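Local coordinates for VP1 (Polyomavirus HPyV6, PDB 4PCG), which probably serves as the major structural protein of the viral capsid, assembling into pentamers of jelly-roll subunits that attach the virus to host cells, at residues 21-26 with 267-272; 90-95 with 261-266. All coordinates share one frame; numbering follows the deposited sequence.

Interaction 1 (21-26 with 267-272); sequences YKVEAI and VHFRQR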
# COMPACT_ATOMS: atom_id res chain seq x y z
N TYR B 21 -8.35 27.35 -23.87
CA TYR B 21 -9.50 26.53 -24.19
C TYR B 21 -9.51 25.36 -23.23
O TYR B 21 -8.50 25.03 -22.62
CB TYR B 21 -9.39 26.01 -25.63
CG TYR B 21 -10.66 25.38 -26.20
CD1 TYR B 21 -11.82 26.16 -26.38
CD2 TYR B 21 -10.72 24.05 -26.57
CE1 TYR B 21 -12.99 25.60 -26.89
CE2 TYR B 21 -11.90 23.49 -27.09
CZ TYR B 21 -13.02 24.28 -27.24
OH TYR B 21 -14.19 23.75 -27.76
N LYS B 22 -10.67 24.73 -23.10
CA LYS B 22 -10.76 23.46 -22.42
C LYS B 22 -11.73 22.53 -23.13
O LYS B 22 -12.68 22.97 -23.76
CB LYS B 22 -11.10 23.62 -20.93
CG LYS B 22 -12.47 24.14 -20.63
CD LYS B 22 -12.73 24.13 -19.13
CE LYS B 22 -13.92 25.02 -18.79
NZ LYS B 22 -15.15 24.34 -19.26
N VAL B 23 -11.44 21.25 -23.03
CA VAL B 23 -12.30 20.19 -23.52
C VAL B 23 -12.73 19.36 -22.32
O VAL B 23 -11.89 18.94 -21.54
CB VAL B 23 -11.54 19.28 -24.49
CG1 VAL B 23 -12.25 17.94 -24.72
CG2 VAL B 23 -11.35 20.02 -25.81
N GLU B 24 -14.02 19.10 -22.22
CA GLU B 24 -14.56 18.14 -21.28
C GLU B 24 -15.21 16.99 -22.00
O GLU B 24 -15.94 17.20 -22.99
CB GLU B 24 -15.58 18.82 -20.37
CG GLU B 24 -14.89 19.74 -19.39
CD GLU B 24 -15.83 20.55 -18.54
OE1 GLU B 24 -16.94 20.07 -18.25
OE2 GLU B 24 -15.42 21.66 -18.11
N ALA B 25 -14.99 15.77 -21.50
CA ALA B 25 -15.61 14.60 -22.08
C ALA B 25 -15.74 13.51 -21.04
O ALA B 25 -14.98 13.47 -20.08
CB ALA B 25 -14.76 14.09 -23.24
N ILE B 26 -16.71 12.63 -21.23
CA ILE B 26 -16.75 11.39 -20.44
C ILE B 26 -16.69 10.26 -21.44
O ILE B 26 -17.58 10.13 -22.27
CB ILE B 26 -18.01 11.27 -19.57
CG1 ILE B 26 -17.98 12.34 -18.47
CG2 ILE B 26 -18.07 9.88 -18.92
CD1 ILE B 26 -19.21 12.40 -17.62
N VAL B 267 -9.39 18.72 -20.21
CA VAL B 267 -8.08 19.01 -20.73
C VAL B 267 -7.98 20.52 -20.92
O VAL B 267 -8.88 21.16 -21.45
CB VAL B 267 -7.83 18.30 -22.07
CG1 VAL B 267 -6.41 18.59 -22.58
CG2 VAL B 267 -8.05 16.80 -21.96
N HIS B 268 -6.87 21.10 -20.47
CA HIS B 268 -6.65 22.52 -20.55
C HIS B 268 -5.60 22.84 -21.58
O HIS B 268 -4.56 22.19 -21.63
CB HIS B 268 -6.20 23.05 -19.18
CG HIS B 268 -7.21 22.86 -18.10
ND1 HIS B 268 -8.17 23.81 -17.81
CD2 HIS B 268 -7.44 21.82 -17.27
CE1 HIS B 268 -8.94 23.37 -16.82
NE2 HIS B 268 -8.50 22.17 -16.46
N PHE B 269 -5.92 23.84 -22.40
CA PHE B 269 -5.08 24.28 -23.53
C PHE B 269 -4.64 25.73 -23.44
O PHE B 269 -5.36 26.62 -22.94
CB PHE B 269 -5.80 24.09 -24.88
CG PHE B 269 -6.27 22.70 -25.15
CD1 PHE B 269 -7.47 22.26 -24.62
CD2 PHE B 269 -5.55 21.83 -25.97
CE1 PHE B 269 -7.94 20.98 -24.88
CE2 PHE B 269 -6.02 20.55 -26.22
CZ PHE B 269 -7.22 20.13 -25.69
N ARG B 270 -3.46 25.97 -24.01
CA ARG B 270 -2.97 27.27 -24.34
C ARG B 270 -2.51 27.22 -25.80
O ARG B 270 -2.60 26.17 -26.45
CB ARG B 270 -1.82 27.64 -23.41
CG ARG B 270 -0.60 26.72 -23.55
CD ARG B 270 0.35 26.95 -22.38
NE ARG B 270 1.47 26.02 -22.44
CZ ARG B 270 2.14 25.56 -21.38
NH1 ARG B 270 1.84 25.98 -20.15
NH2 ARG B 270 3.13 24.69 -21.57
N GLN B 271 -2.00 28.33 -26.32
CA GLN B 271 -1.49 28.33 -27.69
C GLN B 271 0.02 28.35 -27.69
O GLN B 271 0.64 29.02 -26.87
CB GLN B 271 -2.04 29.50 -28.48
CG GLN B 271 -3.55 29.42 -28.62
CD GLN B 271 -4.14 30.55 -29.41
OE1 GLN B 271 -3.47 31.55 -29.72
NE2 GLN B 271 -5.42 30.42 -29.73
N ARG B 272 0.60 27.60 -28.62
CA ARG B 272 2.04 27.49 -28.79
C ARG B 272 2.41 27.84 -30.23
O ARG B 272 1.79 27.33 -31.18
CB ARG B 272 2.48 26.07 -28.47
CG ARG B 272 3.97 25.79 -28.68
CD ARG B 272 4.86 26.43 -27.62
NE ARG B 272 4.77 25.72 -26.35
CZ ARG B 272 5.70 25.72 -25.39
NH1 ARG B 272 6.85 26.37 -25.53
NH2 ARG B 272 5.48 25.02 -24.29
O HOH W 1 -8.54 25.97 -19.68

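Interaction 2 (90-95 with 261-266); sequences TELIFT and FGRFFR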
# COMPACT_ATOMS: atom_id res chain seq x y z
N THR B 90 -8.52 13.98 -14.72
CA THR B 90 -9.24 12.81 -15.18
C THR B 90 -9.64 11.99 -13.96
O THR B 90 -8.88 11.87 -13.00
CB THR B 90 -8.46 11.99 -16.24
OG1 THR B 90 -9.24 10.87 -16.68
CG2 THR B 90 -7.13 11.47 -15.72
N GLU B 91 -10.86 11.47 -13.99
CA GLU B 91 -11.46 10.83 -12.81
C GLU B 91 -12.43 9.76 -13.26
O GLU B 91 -13.10 9.92 -14.29
CB GLU B 91 -12.24 11.88 -12.01
CG GLU B 91 -11.43 13.10 -11.53
CD GLU B 91 -10.43 12.78 -10.44
OE1 GLU B 91 -10.58 11.75 -9.74
OE2 GLU B 91 -9.49 13.58 -10.22
N LEU B 92 -12.48 8.67 -12.51
CA LEU B 92 -13.39 7.58 -12.78
C LEU B 92 -14.72 7.79 -12.06
O LEU B 92 -14.75 8.27 -10.91
CB LEU B 92 -12.81 6.25 -12.29
CG LEU B 92 -11.68 5.61 -13.10
CD1 LEU B 92 -11.37 4.20 -12.62
CD2 LEU B 92 -12.11 5.58 -14.56
N ILE B 93 -15.79 7.40 -12.74
CA ILE B 93 -17.14 7.48 -12.22
C ILE B 93 -17.64 6.07 -11.91
O ILE B 93 -17.76 5.24 -12.80
CB ILE B 93 -18.11 8.15 -13.23
CG1 ILE B 93 -17.60 9.54 -13.58
CG2 ILE B 93 -19.50 8.25 -12.68
CD1 ILE B 93 -18.28 10.15 -14.77
N PHE B 94 -17.92 5.81 -10.63
CA PHE B 94 -18.31 4.47 -10.20
C PHE B 94 -19.07 4.57 -8.90
O PHE B 94 -19.04 5.63 -8.26
CB PHE B 94 -17.08 3.57 -10.06
CG PHE B 94 -17.40 2.09 -10.01
CD1 PHE B 94 -18.14 1.50 -11.02
CD2 PHE B 94 -16.97 1.32 -8.95
CE1 PHE B 94 -18.43 0.15 -10.99
CE2 PHE B 94 -17.25 -0.04 -8.92
CZ PHE B 94 -18.00 -0.61 -9.93
N THR B 95 -19.77 3.48 -8.52
CA THR B 95 -20.45 3.34 -7.25
C THR B 95 -20.11 1.95 -6.66
O THR B 95 -19.78 1.04 -7.42
CB THR B 95 -21.98 3.37 -7.44
OG1 THR B 95 -22.32 2.36 -8.39
CG2 THR B 95 -22.43 4.74 -7.95
N PHE B 261 -18.28 3.33 -14.89
CA PHE B 261 -19.39 3.92 -15.66
C PHE B 261 -18.93 4.96 -16.68
O PHE B 261 -19.63 5.27 -17.63
CB PHE B 261 -20.44 4.54 -14.75
CG PHE B 261 -21.03 3.59 -13.75
CD1 PHE B 261 -21.39 2.30 -14.12
CD2 PHE B 261 -21.29 4.00 -12.47
CE1 PHE B 261 -21.97 1.44 -13.20
CE2 PHE B 261 -21.87 3.15 -11.54
CZ PHE B 261 -22.21 1.86 -11.89
N GLY B 262 -17.73 5.48 -16.47
CA GLY B 262 -17.18 6.48 -17.37
C GLY B 262 -15.86 6.98 -16.85
O GLY B 262 -15.56 6.85 -15.63
N ARG B 263 -15.04 7.53 -17.74
CA ARG B 263 -13.86 8.28 -17.29
C ARG B 263 -13.99 9.71 -17.78
O ARG B 263 -14.09 9.96 -18.99
CB ARG B 263 -12.55 7.68 -17.81
CG ARG B 263 -11.33 8.53 -17.46
CD ARG B 263 -10.02 7.89 -17.88
NE ARG B 263 -9.58 6.79 -17.00
CZ ARG B 263 -8.92 6.96 -15.87
NH1 ARG B 263 -8.64 8.19 -15.40
NH2 ARG B 263 -8.54 5.91 -15.16
N PHE B 264 -14.03 10.64 -16.82
CA PHE B 264 -14.10 12.06 -17.08
C PHE B 264 -12.72 12.58 -17.45
O PHE B 264 -11.74 12.19 -16.82
CB PHE B 264 -14.61 12.79 -15.83
CG PHE B 264 -14.64 14.28 -15.95
CD1 PHE B 264 -15.61 14.92 -16.71
CD2 PHE B 264 -13.72 15.07 -15.25
CE1 PHE B 264 -15.66 16.30 -16.82
CE2 PHE B 264 -13.77 16.45 -15.35
CZ PHE B 264 -14.74 17.07 -16.11
N PHE B 265 -12.67 13.47 -18.44
CA PHE B 265 -11.47 14.24 -18.78
C PHE B 265 -11.86 15.73 -18.87
O PHE B 265 -12.89 16.10 -19.43
CB PHE B 265 -10.90 13.88 -20.16
CG PHE B 265 -10.31 12.50 -20.31
CD1 PHE B 265 -11.13 11.37 -20.45
CD2 PHE B 265 -8.94 12.32 -20.41
CE1 PHE B 265 -10.57 10.12 -20.66
CE2 PHE B 265 -8.37 11.07 -20.63
CZ PHE B 265 -9.20 9.96 -20.76
N ARG B 266 -11.01 16.59 -18.31
CA ARG B 266 -11.02 18.00 -18.58
C ARG B 266 -9.60 18.36 -18.95
O ARG B 266 -8.71 18.34 -18.11
CB ARG B 266 -11.43 18.81 -17.34
CG ARG B 266 -11.48 20.30 -17.61
CD ARG B 266 -11.93 21.10 -16.40
NE ARG B 266 -13.36 20.98 -16.18
CZ ARG B 266 -13.98 20.53 -15.09
NH1 ARG B 266 -15.31 20.48 -15.08
NH2 ARG B 266 -13.32 20.13 -14.02

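Interaction 1 (21-26 with 267-272)
Two partners grip the carbonyl oxygen of Tyr21: the backbone N of Phe269 lies 2.8 Å from Tyr21 O, and a water donates to the same oxygen over a longer distance. That water also sits in the plane of the His268 ring, 2.9 Å from ND1, and thereby links the imidazole to the opposite strand, while a hydrogen bond from NE2 of His268 to Glu89 holds the other side of the ring. Residues 21-23 and 267-269 form an antiparallel pair. Tyr21 with Phe269 and Val23 with Val267 are its hydrogen-bonded pairs, and the bond from Val267 N to Val23 O is 2.8 Å long. Between them, Lys22 and His268 form a non-hydrogen-bonded pair, where CA of Lys22 makes a CH-O contact of 3.1 Å with Val267 O.

The two faces differ in character. With CG of Phe269 anti to its own carbonyl carbon (chi1 -55°), the ring swings along the neighbouring strand until CE1 comes 3.7 Å from Val23 CG2; the Tyr21 side chain runs alongside, its CB 4.1 Å from Phe269 CB. Flat phenyl and branched valine suit this greasy layer, which Leu68 and Pro69 help cover. On the other face the long Lys22 chain bends at its last torsion, and NZ meets Glu24 OE2 at 2.9 Å from above the carboxylate plane. Arg266 makes a second salt bridge to that oxygen, which probably favours the charged carboxylate. Strand 256-274 has strand 9-27 along one edge and strand 79-93 along the other, where His268 makes backbone bonds with Phe86 and Arg87.

Interaction 2 (90-95 with 261-266)
Thr90 and Arg263, diagonal neighbours on one face of the pair, are brought together by two extended first torsions: OG1 of Thr90 lies opposite its backbone N (chi1 -178°), and the Arg263 chain leaves straight before bending at chi3 (-76°), which turns the guanidinium toward Thr90 and Leu92 of the neighbouring strand. The setting is an antiparallel strand pair in the jelly-roll of VP1. The threonine hydroxyl works in both directions. It accepts from Arg263 NH1, 3.0 Å from OG1 and in the guanidinium plane, and donates to Phe264 O at 2.8 Å. Glu91 N reaches that same carbonyl from the opposite face of its plane, so two donors hold Phe264 O.

Leu92 CD2 lies over one face of the guanidinium, offset toward the rim, and leaves the N-H groups in the plane to make polar bonds. One of these is the salt bridge from NH2 to Asp234, which probably offsets the charge of the buried arginine. Arginine suits this place because it offers a flat surface to leucine and several N-H groups at its edge. Glu91 turns its carboxylate away from the pair, and OE1 accepts a hydrogen bond from the backbone of Gly206.

Farther along, Phe94 and Thr95 belong to the loop that follows the strand, and Phe261 N bonds to Ile93 O, 2.9 Å away. Phe94 and Phe261 meet obliquely, their planes at 46° and centroids 5.2 Å apart. A second VP1 subunit packs on this end, and its Ser178 hydrogen-bonds to Phe94 O, placing the contact at the pentamer interface. Thr95 OG1 sits at the edge of the Phe261 ring, 3.3 Å from CE2, while Phe94 CD1 stands 4.1 Å above the ring's centre.

Overall arrangement
From the N terminus, the chain first lays down residues 21-26 on strand 9-27, then residues 90-95 at the end of strand 79-93. Both pair with strand 256-274 near the C terminus: residues 261-266 close the loop that starts at 90-95, and residues 267-272 close the longer one begun at 21-26. Interaction 2 therefore falls within the span of interaction 1, without crossing it. Their centres are about 17 Å apart, yet they meet directly, through a probable hydrogen bond between Ala25 O and Phe265 N and the packing of Ile26 on Ile93. Together they make strand 256-274 the shared middle member that joins the first strand of the chain to strand 79-93 in one antiparallel sheet.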